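432aa long hypothetical deoxyribodipyrimidine photolyase (Sulfolobus tokodaii, PDB 2E0I) probably repairs UV-induced pyrimidine dimers in DNA with the energy of light, as a photolyase that carries two FAD molecules. Local coordinates at residues A[380-385]-A[394-399]; A[325-330]-A[352-357]. One frame throughout, in Å; residues are numbered along the deposited sequence.

Contact 1: residues A[380-385]-A[394-399]; sequences FIKEWV and SIIHSI
I396 meets I381 across a short apolar bridge between two small helices. I396 ends helix 393-396, and its CB is directed toward segment 380-385. The methyl CG2 does most of the touching. It lies 4.0 Å from CD1 of I381 and 4.1 Å from CG2 of the same residue. Both isoleucines have the same shape. In I396, CG2 is anti to the backbone N and CG1 lies beside that N (chi1 -70°). The extended CG1-CD1 arm then carries CD1 off to a second neighbour. The two side chains run past each other in opposite directions, so branches meet alongside one another. CD1 of I396 reaches the aliphatic part of K382, at 4.3 Å from CG. The charged end of K382 leaves this contact behind. Its NZ bonds to the carbonyl oxygens of K389 and V391, in the chain that links the helices.

H397 comes next. Its ring ties the end of helix 393-396 to Q371 of helix 367-374 and to P376 just after that helix. NE2 bonds to O of P376, and ND1 bonds to NE2 of Q371. This pairing is consistent with a neutral ring carrying its proton on NE2. Q371 NE2 also bonds to O of I396, and the Q371 side chain packs on I381. I399 then packs on W368 of helix 367-374, and on L388 and Y407.

The contact joins two short helices late in the FAD-binding domain of the photolyase. It is small, with 147 Å² buried over both sides. Its two isoleucines are buried. The cohesion between the segments is therefore that of methyl and methylene groups, which sets no direction. Polar bonds to D375 on one side and to Q371 and P376 on the other probably do more to fix the orientation of the two segments.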
loop_
_atom_site.group_PDB
_atom_site.type_symbol
_atom_site.label_atom_id
_atom_site.label_comp_id
_atom_site.label_asym_id
_atom_site.label_seq_id
_atom_site.Cartn_x
_atom_site.Cartn_y
_atom_site.Cartn_z
ATOM N N PHE A 380 -19.716 -8.413 11.141
ATOM C CA PHE A 380 -18.295 -8.456 10.797
ATOM C C PHE A 380 -17.541 -9.283 11.827
ATOM O O PHE A 380 -16.726 -10.142 11.481
ATOM C CB PHE A 380 -17.694 -7.052 10.762
ATOM C CG PHE A 380 -16.226 -7.030 10.428
ATOM C CD1 PHE A 380 -15.776 -7.436 9.167
ATOM C CD2 PHE A 380 -15.286 -6.609 11.370
ATOM C CE1 PHE A 380 -14.408 -7.420 8.851
ATOM C CE2 PHE A 380 -13.921 -6.589 11.063
ATOM C CZ PHE A 380 -13.482 -6.995 9.805
ATOM N N ILE A 381 -17.822 -9.010 13.094
ATOM C CA ILE A 381 -17.187 -9.719 14.187
ATOM C C ILE A 381 -17.473 -11.213 14.104
ATOM O O ILE A 381 -16.562 -12.035 14.219
ATOM C CB ILE A 381 -17.671 -9.163 15.532
ATOM C CG1 ILE A 381 -17.123 -7.746 15.709
ATOM C CG2 ILE A 381 -17.224 -10.057 16.663
ATOM C CD1 ILE A 381 -17.625 -7.025 16.930
ATOM N N LYS A 382 -18.737 -11.563 13.888
ATOM C CA LYS A 382 -19.139 -12.966 13.797
ATOM C C LYS A 382 -18.513 -13.666 12.593
ATOM O O LYS A 382 -18.286 -14.882 12.611
ATOM C CB LYS A 382 -20.663 -13.072 13.714
ATOM C CG LYS A 382 -21.389 -12.966 15.044
ATOM C CD LYS A 382 -22.880 -12.748 14.810
ATOM C CE LYS A 382 -23.686 -12.940 16.072
ATOM N NZ LYS A 382 -23.628 -14.365 16.485
ATOM N N GLU A 383 -18.231 -12.895 11.549
ATOM C CA GLU A 383 -17.649 -13.450 10.338
ATOM C C GLU A 383 -16.185 -13.802 10.507
ATOM O O GLU A 383 -15.671 -14.663 9.796
ATOM C CB GLU A 383 -17.798 -12.461 9.183
ATOM C CG GLU A 383 -17.362 -13.021 7.839
ATOM C CD GLU A 383 -18.229 -14.185 7.388
ATOM O OE1 GLU A 383 -19.463 -13.986 7.225
ATOM O OE2 GLU A 383 -17.679 -15.297 7.197
ATOM N N TRP A 384 -15.507 -13.158 11.449
ATOM C CA TRP A 384 -14.094 -13.434 11.622
ATOM C C TRP A 384 -13.642 -13.975 12.972
ATOM O O TRP A 384 -12.557 -14.556 13.075
ATOM C CB TRP A 384 -13.287 -12.192 11.251
ATOM C CG TRP A 384 -13.496 -11.781 9.820
ATOM C CD1 TRP A 384 -14.329 -10.801 9.358
ATOM C CD2 TRP A 384 -12.892 -12.371 8.665
ATOM N NE1 TRP A 384 -14.282 -10.744 7.987
ATOM C CE2 TRP A 384 -13.409 -11.698 7.534
ATOM C CE3 TRP A 384 -11.962 -13.402 8.475
ATOM C CZ2 TRP A 384 -13.028 -12.023 6.228
ATOM C CZ3 TRP A 384 -11.581 -13.725 7.179
ATOM C CH2 TRP A 384 -12.113 -13.037 6.071
ATOM N N VAL A 385 -14.451 -13.797 14.007
ATOM C CA VAL A 385 -14.075 -14.315 15.316
ATOM C C VAL A 385 -14.876 -15.580 15.576
ATOM O O VAL A 385 -16.020 -15.525 16.022
ATOM C CB VAL A 385 -14.350 -13.302 16.432
ATOM C CG1 VAL A 385 -13.925 -13.880 17.768
ATOM C CG2 VAL A 385 -13.608 -12.017 16.152
ATOM N N SER A 394 -25.851 -8.145 21.220
ATOM C CA SER A 394 -26.006 -7.420 22.477
ATOM C C SER A 394 -24.887 -7.744 23.472
ATOM O O SER A 394 -24.276 -6.853 24.058
ATOM C CB SER A 394 -27.362 -7.769 23.089
ATOM O OG SER A 394 -27.532 -7.142 24.345
ATOM N N ILE A 395 -24.626 -9.032 23.652
ATOM C CA ILE A 395 -23.590 -9.491 24.563
ATOM C C ILE A 395 -22.202 -9.141 24.041
ATOM O O ILE A 395 -21.386 -8.594 24.777
ATOM C CB ILE A 395 -23.685 -11.019 24.770
ATOM C CG1 ILE A 395 -25.037 -11.355 25.409
ATOM C CG2 ILE A 395 -22.518 -11.515 25.621
ATOM C CD1 ILE A 395 -25.284 -12.834 25.618
ATOM N N ILE A 396 -21.938 -9.459 22.775
ATOM C CA ILE A 396 -20.643 -9.174 22.165
ATOM C C ILE A 396 -20.212 -7.727 22.403
ATOM O O ILE A 396 -19.042 -7.468 22.682
ATOM C CB ILE A 396 -20.669 -9.458 20.647
ATOM C CG1 ILE A 396 -20.752 -10.965 20.404
ATOM C CG2 ILE A 396 -19.423 -8.898 19.982
ATOM C CD1 ILE A 396 -20.857 -11.339 18.956
ATOM N N HIS A 397 -21.158 -6.794 22.303
ATOM C CA HIS A 397 -20.866 -5.383 22.516
ATOM C C HIS A 397 -20.613 -5.044 23.983
ATOM O O HIS A 397 -20.330 -3.888 24.325
ATOM C CB HIS A 397 -22.009 -4.513 22.000
ATOM C CG HIS A 397 -22.181 -4.563 20.517
ATOM N ND1 HIS A 397 -21.125 -4.428 19.643
ATOM C CD2 HIS A 397 -23.283 -4.732 19.752
ATOM C CE1 HIS A 397 -21.570 -4.513 18.402
ATOM N NE2 HIS A 397 -22.876 -4.698 18.441
ATOM N N SER A 398 -20.709 -6.044 24.853
ATOM C CA SER A 398 -20.491 -5.832 26.280
ATOM C C SER A 398 -19.742 -7.020 26.828
ATOM O O SER A 398 -19.675 -7.215 28.039
ATOM C CB SER A 398 -21.828 -5.721 27.008
ATOM O OG SER A 398 -22.669 -4.785 26.370
ATOM N N ILE A 399 -19.181 -7.810 25.923
ATOM C CA ILE A 399 -18.462 -9.022 26.281
ATOM C C ILE A 399 -17.397 -8.829 27.366
ATOM O O ILE A 399 -16.795 -9.798 27.837
ATOM C CB ILE A 399 -17.833 -9.656 25.026
ATOM C CG1 ILE A 399 -17.617 -11.146 25.252
ATOM C CG2 ILE A 399 -16.522 -8.970 24.694
ATOM C CD1 ILE A 399 -17.257 -11.877 24.007
#

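Contact 2: residues A[325-330]-A[352-357]; sequences VDWRWG and WIASTG
W327 leans its indole on A354 and T356. Its CB sits 4.0 Å from CB of A354. CG is set between the backbone N and the carbonyl carbon (chi1 57°), which places CD1 and NE1 beside A354 and T356. CG and CD1 then pass the same methyl, with CD1 nearest at 3.9 Å. NE1 comes next and lies 3.7 Å from OG1 of T356, which is too far for a hydrogen bond. Each finds its bond outside the pair: NE1 has a partner beyond the two segments, and T356 OG1 pairs with OE1 of Q351. Both neighbours approach the ring obliquely.

The two segments are a helix start and a helix end in the helical FAD-binding domain. D326 is the N-cap of helix 327-337, where its OD2 accepts a nearly straight bond from R328 N (3.2 Å, 175°). S355 closes helix 343-353 in a Schellman motif. The side chain of W327 is about 8 Å from a bound FAD.

D326 OD2 and R328 CG both lie over one face of the indole, toward its rim. On the benzene part of the indole, CZ2 stands 3.7 Å above the centre of the flat R328 guanidinium. With the indole of W327 replaced by an alanine, a gap is likely to open beside A354 and T356, and the R328 guanidinium would probably be left without the ring packed on its face. That group also forms a salt bridge from NH1 to D326 OD2 at 2.6 Å, though the hydrogen bond in it is bent and weak. Its NH2 pairs with D270.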
loop_
_atom_site.group_PDB
_atom_site.type_symbol
_atom_site.label_atom_id
_atom_site.label_comp_id
_atom_site.label_asym_id
_atom_site.label_seq_id
_atom_site.Cartn_x
_atom_site.Cartn_y
_atom_site.Cartn_z
ATOM N N VAL A 325 2.618 0.066 22.246
ATOM C CA VAL A 325 3.677 -0.569 21.463
ATOM C C VAL A 325 4.116 0.399 20.346
ATOM O O VAL A 325 3.287 1.046 19.700
ATOM C CB VAL A 325 3.192 -1.898 20.849
ATOM C CG1 VAL A 325 4.257 -2.464 19.933
ATOM C CG2 VAL A 325 2.858 -2.884 21.949
ATOM N N ASP A 326 5.422 0.509 20.137
ATOM C CA ASP A 326 5.972 1.408 19.128
ATOM C C ASP A 326 5.255 1.239 17.787
ATOM O O ASP A 326 5.098 0.120 17.302
ATOM C CB ASP A 326 7.476 1.131 18.979
ATOM C CG ASP A 326 8.191 2.168 18.133
ATOM O OD1 ASP A 326 9.433 2.122 18.092
ATOM O OD2 ASP A 326 7.526 3.021 17.510
ATOM N N TRP A 327 4.823 2.346 17.188
ATOM C CA TRP A 327 4.131 2.277 15.908
ATOM C C TRP A 327 4.958 1.624 14.799
ATOM O O TRP A 327 4.400 1.079 13.851
ATOM C CB TRP A 327 3.679 3.667 15.458
ATOM C CG TRP A 327 4.771 4.670 15.331
ATOM C CD1 TRP A 327 5.171 5.557 16.276
ATOM C CD2 TRP A 327 5.597 4.904 14.183
ATOM N NE1 TRP A 327 6.195 6.340 15.792
ATOM C CE2 TRP A 327 6.476 5.958 14.509
ATOM C CE3 TRP A 327 5.679 4.324 12.910
ATOM C CZ2 TRP A 327 7.429 6.449 13.608
ATOM C CZ3 TRP A 327 6.625 4.808 12.011
ATOM C CH2 TRP A 327 7.487 5.861 12.365
ATOM N N ARG A 328 6.283 1.678 14.913
ATOM C CA ARG A 328 7.160 1.067 13.914
ATOM C C ARG A 328 6.952 -0.442 13.882
ATOM O O ARG A 328 7.086 -1.060 12.835
ATOM C CB ARG A 328 8.627 1.367 14.216
ATOM C CG ARG A 328 9.008 2.816 14.060
ATOM C CD ARG A 328 10.447 3.027 14.454
ATOM N NE ARG A 328 10.751 4.436 14.736
ATOM C CZ ARG A 328 10.213 5.161 15.721
ATOM N NH1 ARG A 328 9.321 4.622 16.546
ATOM N NH2 ARG A 328 10.577 6.429 15.891
ATOM N N TRP A 329 6.636 -1.034 15.030
ATOM C CA TRP A 329 6.390 -2.471 15.108
ATOM C C TRP A 329 5.143 -2.796 14.276
ATOM O O TRP A 329 5.127 -3.728 13.462
ATOM C CB TRP A 329 6.151 -2.888 16.563
ATOM C CG TRP A 329 7.378 -2.940 17.440
ATOM C CD1 TRP A 329 8.477 -2.128 17.377
ATOM C CD2 TRP A 329 7.596 -3.821 18.550
ATOM N NE1 TRP A 329 9.366 -2.449 18.380
ATOM C CE2 TRP A 329 8.850 -3.483 19.114
ATOM C CE3 TRP A 329 6.852 -4.861 19.127
ATOM C CZ2 TRP A 329 9.375 -4.151 20.228
ATOM C CZ3 TRP A 329 7.375 -5.524 20.237
ATOM C CH2 TRP A 329 8.625 -5.165 20.773
ATOM N N GLY A 330 4.092 -2.013 14.500
ATOM C CA GLY A 330 2.851 -2.213 13.783
ATOM C C GLY A 330 3.037 -1.948 12.308
ATOM O O GLY A 330 2.501 -2.665 11.476
ATOM N N TRP A 352 0.208 9.048 11.646
ATOM C CA TRP A 352 -0.979 9.865 11.816
ATOM C C TRP A 352 -1.727 9.366 13.040
ATOM O O TRP A 352 -2.067 10.123 13.930
ATOM C CB TRP A 352 -1.877 9.743 10.586
ATOM C CG TRP A 352 -2.966 10.783 10.503
ATOM C CD1 TRP A 352 -2.876 12.012 9.921
ATOM C CD2 TRP A 352 -4.298 10.689 11.036
ATOM N NE1 TRP A 352 -4.065 12.694 10.056
ATOM C CE2 TRP A 352 -4.954 11.906 10.738
ATOM C CE3 TRP A 352 -4.998 9.697 11.737
ATOM C CZ2 TRP A 352 -6.280 12.160 11.118
ATOM C CZ3 TRP A 352 -6.323 9.948 12.114
ATOM C CH2 TRP A 352 -6.945 11.170 11.803
ATOM N N ILE A 353 -1.981 8.073 13.076
ATOM C CA ILE A 353 -2.698 7.467 14.178
ATOM C C ILE A 353 -1.975 7.588 15.517
ATOM O O ILE A 353 -2.599 7.826 16.546
ATOM C CB ILE A 353 -2.988 5.981 13.860
ATOM C CG1 ILE A 353 -4.444 5.832 13.459
ATOM C CG2 ILE A 353 -2.699 5.100 15.056
ATOM C CD1 ILE A 353 -5.407 6.271 14.555
ATOM N N ALA A 354 -0.659 7.419 15.501
ATOM C CA ALA A 354 0.132 7.497 16.721
ATOM C C ALA A 354 0.334 8.940 17.109
ATOM O O ALA A 354 0.997 9.243 18.095
ATOM C CB ALA A 354 1.484 6.828 16.506
ATOM N N SER A 355 -0.262 9.820 16.320
ATOM C CA SER A 355 -0.152 11.258 16.501
ATOM C C SER A 355 1.295 11.699 16.711
ATOM O O SER A 355 1.626 12.407 17.662
ATOM C CB SER A 355 -1.076 11.760 17.631
ATOM O OG SER A 355 -1.021 10.947 18.781
ATOM N N THR A 356 2.150 11.242 15.802
ATOM C CA THR A 356 3.560 11.595 15.786
ATOM C C THR A 356 3.766 12.072 14.362
ATOM O O THR A 356 4.890 12.282 13.924
ATOM C CB THR A 356 4.486 10.385 16.017
ATOM O OG1 THR A 356 4.330 9.445 14.948
ATOM C CG2 THR A 356 4.169 9.711 17.334
ATOM N N GLY A 357 2.653 12.227 13.647
ATOM C CA GLY A 357 2.700 12.667 12.267
ATOM C C GLY A 357 1.930 13.930 11.920
ATOM O O GLY A 357 1.913 14.902 12.672
#

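Overall arrangement
Contact 2 comes first along the chain and closes before contact 1 opens. Both fall within the FAD-binding domain. Their centres are about 27 Å apart. Their nearest atoms are about 16 Å apart, so they do not touch. Contact 2 joins the start of helix 327-337 to the end of helix 343-353 and the turn after it, at about 17 Å from the centre of the chain, close to one FAD. Contact 1 joins helices 379-384 and 393-396 farther out, at about 28 Å. Helix 367-374 comes between the two along the chain and packs on both segments of contact 1. One contact thus belongs to the cofactor's surroundings, the other to outlying helical packing.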